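Local coordinates for protein DR2417 (Deinococcus radiodurans, PDB 4XWW) that probably degrades and matures RNA as a metal-dependent 5'-3' exoribonuclease, possibly with endonuclease activity, forms a homodimer and belongs to the metallo-beta-lactamase superfamily, at residues 103-108 with 125-130; 254-259 with 286-291. All coordinates share one frame; numbering follows the deposited sequence.

Contact 1. Residues 103-108 with 125-130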
ATOM      1  N   VAL A 103      30.423   8.212 -24.776  1.00 31.69           N
ATOM      2  CA  VAL A 103      31.549   8.321 -23.850  1.00 30.59           C
ATOM      3  C   VAL A 103      31.851   6.930 -23.297  1.00 30.18           C
ATOM      4  O   VAL A 103      31.007   6.031 -23.370  1.00 30.43           O
ATOM      5  CB  VAL A 103      31.240   9.311 -22.679  1.00 31.30           C
ATOM      6  CG1 VAL A 103      30.939  10.705 -23.219  1.00 36.51           C
ATOM      7  CG2 VAL A 103      30.069   8.793 -21.800  1.00 26.83           C
ATOM      8  N   PRO A 104      33.056   6.741 -22.736  1.00 27.11           N
ATOM      9  CA  PRO A 104      33.328   5.413 -22.180  1.00 26.89           C
ATOM     10  C   PRO A 104      32.435   5.071 -20.975  1.00 32.45           C
ATOM     11  O   PRO A 104      32.201   5.905 -20.088  1.00 25.38           O
ATOM     12  CB  PRO A 104      34.817   5.498 -21.784  1.00 27.38           C
ATOM     13  CG  PRO A 104      35.387   6.559 -22.706  1.00 31.51           C
ATOM     14  CD  PRO A 104      34.276   7.573 -22.795  1.00 36.59           C
ATOM     15  N   VAL A 105      31.913   3.843 -20.986  1.00 25.03           N
ATOM     16  CA  VAL A 105      31.015   3.346 -19.949  1.00 25.79           C
ATOM     17  C   VAL A 105      31.599   2.080 -19.324  1.00 27.53           C
ATOM     18  O   VAL A 105      31.716   1.055 -19.989  1.00 27.16           O
ATOM     19  CB  VAL A 105      29.620   3.047 -20.528  1.00 24.87           C
ATOM     20  CG1 VAL A 105      28.664   2.556 -19.457  1.00 24.49           C
ATOM     21  CG2 VAL A 105      29.057   4.284 -21.240  1.00 25.48           C
ATOM     22  N   TYR A 106      31.964   2.164 -18.049  1.00 21.83           N
ATOM     23  CA  TYR A 106      32.655   1.074 -17.362  1.00 21.65           C
ATOM     24  C   TYR A 106      31.756   0.258 -16.444  1.00 24.15           C
ATOM     25  O   TYR A 106      30.960   0.818 -15.687  1.00 22.95           O
ATOM     26  CB  TYR A 106      33.816   1.628 -16.537  1.00 23.72           C
ATOM     27  CG  TYR A 106      34.890   2.246 -17.403  1.00 27.47           C
ATOM     28  CD1 TYR A 106      35.937   1.476 -17.903  1.00 25.78           C
ATOM     29  CD2 TYR A 106      34.841   3.590 -17.744  1.00 28.13           C
ATOM     30  CE1 TYR A 106      36.918   2.043 -18.711  1.00 24.44           C
ATOM     31  CE2 TYR A 106      35.816   4.159 -18.556  1.00 28.74           C
ATOM     32  CZ  TYR A 106      36.848   3.380 -19.040  1.00 29.36           C
ATOM     33  OH  TYR A 106      37.823   3.952 -19.841  1.00 30.92           O
ATOM     34  N   GLY A 107      31.882  -1.064 -16.495  1.00 22.05           N
ATOM     35  CA  GLY A 107      31.141  -1.884 -15.551  1.00 21.10           C
ATOM     36  C   GLY A 107      31.568  -3.338 -15.563  1.00 21.10           C
ATOM     37  O   GLY A 107      32.301  -3.759 -16.446  1.00 24.59           O
ATOM     38  N   LEU A 108      31.079  -4.119 -14.599  1.00 21.09           N
ATOM     39  CA  LEU A 108      31.437  -5.544 -14.547  1.00 22.46           C
ATOM     40  C   LEU A 108      30.603  -6.377 -15.545  1.00 25.66           C
ATOM     41  O   LEU A 108      29.613  -5.881 -16.078  1.00 22.18           O
ATOM     42  CB  LEU A 108      31.299  -6.053 -13.110  1.00 21.13           C
ATOM     43  CG  LEU A 108      32.554  -5.689 -12.312  1.00 28.70           C
ATOM     44  CD1 LEU A 108      32.349  -4.416 -11.523  1.00 26.51           C
ATOM     45  CD2 LEU A 108      33.015  -6.836 -11.414  1.00 40.27           C
ATOM     46  N   GLN A 125      22.962   2.395 -30.793  1.00 55.14           N
ATOM     47  CA  GLN A 125      24.170   1.866 -31.405  1.00 60.08           C
ATOM     48  C   GLN A 125      25.431   2.578 -30.929  1.00 60.13           C
ATOM     49  O   GLN A 125      25.394   3.742 -30.524  1.00 67.39           O
ATOM     50  CB  GLN A 125      24.065   1.968 -32.930  1.00 63.10           C
ATOM     51  CG  GLN A 125      22.909   1.184 -33.530  1.00 65.49           C
ATOM     52  CD  GLN A 125      23.253  -0.275 -33.760  1.00 69.60           C
ATOM     53  OE1 GLN A 125      22.738  -1.165 -33.080  1.00 72.67           O
ATOM     54  NE2 GLN A 125      24.126  -0.526 -34.729  1.00 67.60           N
ATOM     55  N   ASP A 126      26.540   1.853 -30.979  1.00 54.23           N
ATOM     56  CA  ASP A 126      27.871   2.403 -30.740  1.00 58.07           C
ATOM     57  C   ASP A 126      28.074   2.961 -29.336  1.00 48.74           C
ATOM     58  O   ASP A 126      28.879   3.875 -29.140  1.00 43.06           O
ATOM     59  CB  ASP A 126      28.187   3.486 -31.773  1.00 58.74           C
ATOM     60  CG  ASP A 126      28.097   2.971 -33.196  1.00 66.31           C
ATOM     61  OD1 ASP A 126      28.891   2.076 -33.553  1.00 70.34           O
ATOM     62  OD2 ASP A 126      27.232   3.460 -33.952  1.00 66.25           O
ATOM     63  N   VAL A 127      27.361   2.413 -28.360  1.00 40.50           N
ATOM     64  CA  VAL A 127      27.674   2.727 -26.972  1.00 36.05           C
ATOM     65  C   VAL A 127      28.991   2.046 -26.599  1.00 37.75           C
ATOM     66  O   VAL A 127      29.186   0.858 -26.857  1.00 38.44           O
ATOM     67  CB  VAL A 127      26.572   2.291 -25.999  1.00 41.35           C
ATOM     68  CG1 VAL A 127      27.019   2.526 -24.562  1.00 34.30           C
ATOM     69  CG2 VAL A 127      25.280   3.058 -26.285  1.00 40.30           C
ATOM     70  N   ASP A 128      29.883   2.818 -25.997  1.00 32.61           N
ATOM     71  CA  ASP A 128      31.231   2.370 -25.680  1.00 35.41           C
ATOM     72  C   ASP A 128      31.283   1.665 -24.321  1.00 36.44           C
ATOM     73  O   ASP A 128      31.745   2.241 -23.332  1.00 27.68           O
ATOM     74  CB  ASP A 128      32.163   3.579 -25.712  1.00 34.81           C
ATOM     75  CG  ASP A 128      33.625   3.209 -25.649  1.00 33.19           C
ATOM     76  OD1 ASP A 128      33.967   2.014 -25.604  1.00 30.02           O
ATOM     77  OD2 ASP A 128      34.431   4.151 -25.659  1.00 33.51           O
ATOM     78  N   LEU A 129      30.798   0.424 -24.276  1.00 26.36           N
ATOM     79  CA  LEU A 129      30.870  -0.373 -23.054  1.00 25.12           C
ATOM     80  C   LEU A 129      32.255  -1.005 -22.855  1.00 25.05           C
ATOM     81  O   LEU A 129      32.792  -1.658 -23.753  1.00 31.14           O
ATOM     82  CB  LEU A 129      29.777  -1.458 -23.058  1.00 27.25           C
ATOM     83  CG  LEU A 129      28.329  -0.978 -23.221  1.00 29.62           C
ATOM     84  CD1 LEU A 129      27.320  -2.148 -23.228  1.00 27.29           C
ATOM     85  CD2 LEU A 129      27.977  -0.052 -22.089  1.00 24.04           C
ATOM     86  N   ARG A 130      32.825  -0.787 -21.672  1.00 24.85           N
ATOM     87  CA  ARG A 130      34.149  -1.278 -21.320  1.00 26.26           C
ATOM     88  C   ARG A 130      34.136  -2.094 -20.037  1.00 26.57           C
ATOM     89  O   ARG A 130      33.824  -1.593 -18.958  1.00 25.33           O
ATOM     90  CB  ARG A 130      35.124  -0.114 -21.180  1.00 27.47           C
ATOM     91  CG  ARG A 130      35.285   0.667 -22.451  1.00 25.55           C
ATOM     92  CD  ARG A 130      36.169   1.868 -22.231  1.00 26.05           C
ATOM     93  NE  ARG A 130      36.297   2.660 -23.445  1.00 27.04           N
ATOM     94  CZ  ARG A 130      37.213   3.599 -23.630  1.00 27.67           C
ATOM     95  NH1 ARG A 130      38.100   3.862 -22.675  1.00 32.46           N
ATOM     96  NH2 ARG A 130      37.242   4.274 -24.763  1.00 28.85           N
TER
HETATM   97  O   HOH W   1      29.023   5.414 -24.995  1.00 33.89           O
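Arg130 lies alongside both Pro104 and Tyr106 on one face of a parallel strand pair, strands 104-107 and 128-131, the two ends of a beta-alpha-beta crossover through helix 109-122 at the margin of the metallo-beta-lactamase sheet. Its chain is extended from CG to NE, with Arg130 CD 3.6 Å from Tyr106 CZ. The guanidinium stands nearly upright to that ring, their planes 83° apart, and Arg130 NH1 donates to Tyr106 OH at 2.8 Å; an N-H...O angle of 132° marks the bond as bent. Pro104 CB sits over the centre of one guanidinium face, 3.6 Å from Arg130 CZ. Asp128, its CG anti to the backbone N (chi1 -169°), swings its carboxylate to the same guanidinium, forming a salt bridge from Arg130 NH2 to the syn side of OD2. Proline, phenol and carboxylate together should restrict the guanidinium's rotation. On the other face Val105 CG1 meets Leu129 CD2 at 3.8 Å, and helix 109-122 packs on Leu129. Backbone hydrogen bonds Val105 N to Asp128 O, Arg130 N to Val105 O and Gly107 N to Arg130 O set the parallel register. Just before them, water 1 donates to Val103 O (2.6 Å) and accepts from Asp128 N (2.9 Å).

Contact 2. Residues 254-259 with 286-291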
ATOM      1  N   ASN A 254      21.306 -21.178  -5.729  1.00 21.21           N
ATOM      2  CA  ASN A 254      21.214 -22.040  -4.551  1.00 21.09           C
ATOM      3  C   ASN A 254      19.967 -22.928  -4.602  1.00 19.79           C
ATOM      4  O   ASN A 254      20.005 -24.077  -4.173  1.00 20.19           O
ATOM      5  CB  ASN A 254      21.245 -21.194  -3.274  1.00 20.42           C
ATOM      6  CG  ASN A 254      22.604 -20.542  -3.037  1.00 23.40           C
ATOM      7  OD1 ASN A 254      23.642 -21.040  -3.495  1.00 25.30           O
ATOM      8  ND2 ASN A 254      22.608 -19.443  -2.292  1.00 23.08           N
ATOM      9  N   ILE A 255      18.884 -22.418  -5.181  1.00 16.69           N
ATOM     10  CA  ILE A 255      17.684 -23.229  -5.363  1.00 20.09           C
ATOM     11  C   ILE A 255      17.928 -24.336  -6.405  1.00 21.41           C
ATOM     12  O   ILE A 255      17.472 -25.468  -6.238  1.00 19.23           O
ATOM     13  CB  ILE A 255      16.482 -22.348  -5.768  1.00 18.03           C
ATOM     14  CG1 ILE A 255      16.102 -21.439  -4.590  1.00 22.17           C
ATOM     15  CG2 ILE A 255      15.315 -23.206  -6.297  1.00 17.44           C
ATOM     16  CD1 ILE A 255      15.295 -20.229  -5.022  1.00 19.99           C
ATOM     17  N   LEU A 256      18.655 -24.017  -7.471  1.00 20.55           N
ATOM     18  CA  LEU A 256      18.986 -25.040  -8.468  1.00 27.32           C
ATOM     19  C   LEU A 256      19.755 -26.182  -7.819  1.00 26.79           C
ATOM     20  O   LEU A 256      19.477 -27.359  -8.059  1.00 26.46           O
ATOM     21  CB  LEU A 256      19.802 -24.455  -9.621  1.00 19.97           C
ATOM     22  CG  LEU A 256      19.151 -23.290 -10.363  1.00 24.39           C
ATOM     23  CD1 LEU A 256      20.019 -22.888 -11.579  1.00 27.27           C
ATOM     24  CD2 LEU A 256      17.725 -23.608 -10.788  1.00 20.04           C
ATOM     25  N   ASP A 257      20.709 -25.824  -6.968  1.00 20.95           N
ATOM     26  CA  ASP A 257      21.545 -26.842  -6.356  1.00 22.80           C
ATOM     27  C   ASP A 257      20.771 -27.671  -5.333  1.00 21.58           C
ATOM     28  O   ASP A 257      20.900 -28.892  -5.308  1.00 25.87           O
ATOM     29  CB  ASP A 257      22.782 -26.205  -5.729  1.00 23.28           C
ATOM     30  CG  ASP A 257      23.781 -25.717  -6.782  1.00 24.45           C
ATOM     31  OD1 ASP A 257      23.949 -26.395  -7.820  1.00 28.72           O
ATOM     32  OD2 ASP A 257      24.372 -24.641  -6.587  1.00 25.02           O
ATOM     33  N   LEU A 258      19.947 -27.035  -4.502  1.00 19.40           N
ATOM     34  CA  LEU A 258      19.161 -27.825  -3.550  1.00 21.65           C
ATOM     35  C   LEU A 258      18.118 -28.671  -4.263  1.00 23.37           C
ATOM     36  O   LEU A 258      17.801 -29.765  -3.808  1.00 23.54           O
ATOM     37  CB  LEU A 258      18.490 -26.941  -2.493  1.00 19.42           C
ATOM     38  CG  LEU A 258      17.317 -26.047  -2.886  1.00 20.74           C
ATOM     39  CD1 LEU A 258      15.961 -26.781  -2.768  1.00 21.30           C
ATOM     40  CD2 LEU A 258      17.351 -24.790  -2.022  1.00 24.02           C
ATOM     41  N   ALA A 259      17.597 -28.178  -5.384  1.00 23.51           N
ATOM     42  CA  ALA A 259      16.634 -28.954  -6.170  1.00 24.98           C
ATOM     43  C   ALA A 259      17.259 -30.253  -6.642  1.00 25.90           C
ATOM     44  O   ALA A 259      16.654 -31.321  -6.556  1.00 25.68           O
ATOM     45  CB  ALA A 259      16.127 -28.147  -7.362  1.00 24.85           C
ATOM     46  N   MET A 286      25.595 -18.331 -13.191  1.00 23.14           N
ATOM     47  CA  MET A 286      24.576 -19.361 -13.012  1.00 26.07           C
ATOM     48  C   MET A 286      24.976 -20.620 -13.755  1.00 27.47           C
ATOM     49  O   MET A 286      25.282 -20.569 -14.944  1.00 25.53           O
ATOM     50  CB  MET A 286      23.213 -18.880 -13.495  1.00 25.22           C
ATOM     51  CG  MET A 286      22.059 -19.811 -13.104  1.00 25.72           C
ATOM     52  SD  MET A 286      20.471 -19.267 -13.762  1.00 29.19           S
ATOM     53  CE  MET A 286      20.114 -17.889 -12.646  1.00 21.85           C
ATOM     54  N   ASN A 287      24.951 -21.744 -13.045  1.00 25.56           N
ATOM     55  CA  ASN A 287      25.365 -23.024 -13.590  1.00 28.55           C
ATOM     56  C   ASN A 287      24.411 -24.125 -13.138  1.00 25.80           C
ATOM     57  O   ASN A 287      24.591 -24.720 -12.083  1.00 27.65           O
ATOM     58  CB  ASN A 287      26.801 -23.339 -13.162  1.00 34.29           C
ATOM     59  CG  ASN A 287      27.786 -22.269 -13.598  1.00 40.00           C
ATOM     60  OD1 ASN A 287      28.239 -22.267 -14.743  1.00 38.42           O
ATOM     61  ND2 ASN A 287      28.120 -21.350 -12.691  1.00 37.66           N
ATOM     62  N   PRO A 288      23.371 -24.378 -13.930  1.00 25.80           N
ATOM     63  CA  PRO A 288      22.379 -25.388 -13.557  1.00 32.38           C
ATOM     64  C   PRO A 288      23.020 -26.770 -13.562  1.00 33.30           C
ATOM     65  O   PRO A 288      23.635 -27.146 -14.556  1.00 29.68           O
ATOM     66  CB  PRO A 288      21.304 -25.267 -14.648  1.00 36.75           C
ATOM     67  CG  PRO A 288      21.565 -23.952 -15.317  1.00 38.42           C
ATOM     68  CD  PRO A 288      23.027 -23.690 -15.181  1.00 35.71           C
ATOM     69  N   PRO A 289      22.890 -27.507 -12.454  1.00 32.12           N
ATOM     70  CA  PRO A 289      23.510 -28.829 -12.330  1.00 38.44           C
ATOM     71  C   PRO A 289      22.830 -29.850 -13.244  1.00 40.22           C
ATOM     72  O   PRO A 289      23.438 -30.847 -13.632  1.00 37.98           O
ATOM     73  CB  PRO A 289      23.319 -29.176 -10.849  1.00 38.78           C
ATOM     74  CG  PRO A 289      22.209 -28.285 -10.372  1.00 36.54           C
ATOM     75  CD  PRO A 289      22.282 -27.047 -11.193  1.00 32.78           C
ATOM     76  N   GLU A 290      21.565 -29.603 -13.560  1.00 34.70           N
ATOM     77  CA  GLU A 290      20.862 -30.345 -14.600  1.00 40.29           C
ATOM     78  C   GLU A 290      20.173 -29.341 -15.503  1.00 33.45           C
ATOM     79  O   GLU A 290      19.793 -28.261 -15.043  1.00 32.11           O
ATOM     80  CB  GLU A 290      19.829 -31.315 -14.013  1.00 34.58           C
ATOM     81  CG  GLU A 290      20.401 -32.428 -13.157  1.00 38.26           C
ATOM     82  CD  GLU A 290      19.316 -33.320 -12.570  1.00 41.16           C
ATOM     83  OE1 GLU A 290      18.906 -33.089 -11.409  1.00 36.96           O
ATOM     84  OE2 GLU A 290      18.870 -34.251 -13.270  1.00 41.31           O
ATOM     85  N   PRO A 291      19.996 -29.691 -16.785  1.00 30.93           N
ATOM     86  CA  PRO A 291      19.285 -28.802 -17.710  1.00 31.26           C
ATOM     87  C   PRO A 291      17.899 -28.376 -17.215  1.00 33.35           C
ATOM     88  O   PRO A 291      17.173 -29.195 -16.634  1.00 30.35           O
ATOM     89  CB  PRO A 291      19.163 -29.650 -18.969  1.00 34.77           C
ATOM     90  CG  PRO A 291      20.400 -30.527 -18.932  1.00 37.33           C
ATOM     91  CD  PRO A 291      20.639 -30.829 -17.484  1.00 30.71           C
TER
HETATM   92  O   HOH W   2      26.061 -26.178  -9.530  1.00 41.98           O
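Leu256 projects from helix 249-261 of the beta-CASP domain toward the loop that follows helix 271-282, and its side chain carries the buried, apolar part of this helix-loop contact. With CG anti to the carbonyl carbon (chi1 -57°), the CD1 branch reaches the loop and touches Met286 CG at 4.0 Å and Pro288 CB at 4.1 Å. Leu256 and Met286 cross at about a right angle, and a methyl of one meets a methylene of the other. Lower on the same leucine, CB rests 3.9 Å from Pro289 CD. Met286 is buried as well, wedged against Ala277 and Ala280 of helix 271-282 and Ile252 of helix 249-261. The other side is more polar and nearer solvent, with a partly exposed Asp257 and a water. Here the exposed Pro289 turns its ring toward the helix, placing CG 3.7 Å from Leu256 O and also beside the Asp257 carboxylate. No direct hydrogen bond joins the two segments; beyond them, Gln253 accepts from Asn287 N and donates to Asp257 OD2, linking helix and loop. Asp257 OD1 lies 3.6 Å from Pro289 CG and accepts from water 2 at 2.7 Å, while that water also donates to Asn287 O at a longer 3.3 Å.

Overall arrangement
Contacts 1 and 2 share no helix or strand: the first belongs to the metallo-beta-lactamase part of the chain, the second to the beta-CASP part, with centres 32 Å apart and nearest atoms about 13 Å apart. Each is partly buried. Contact 1 joins strands at a sheet margin by direct backbone hydrogen bonds, with an apolar face under helices 109-122 and 93-97 and, on the other, exposed Arg130 with Asp128 and Tyr106. Contact 2 joins a helix to an irregular, proline-rich loop; between its segments there are apolar contacts and one long-legged water bridge, but no direct hydrogen bond. Contact 1 buries more surface, 379 Å² against 203 Å². Neither touches the bound RNA, about 14 Å from contact 1 and 11 Å from contact 2 at the nearest atoms.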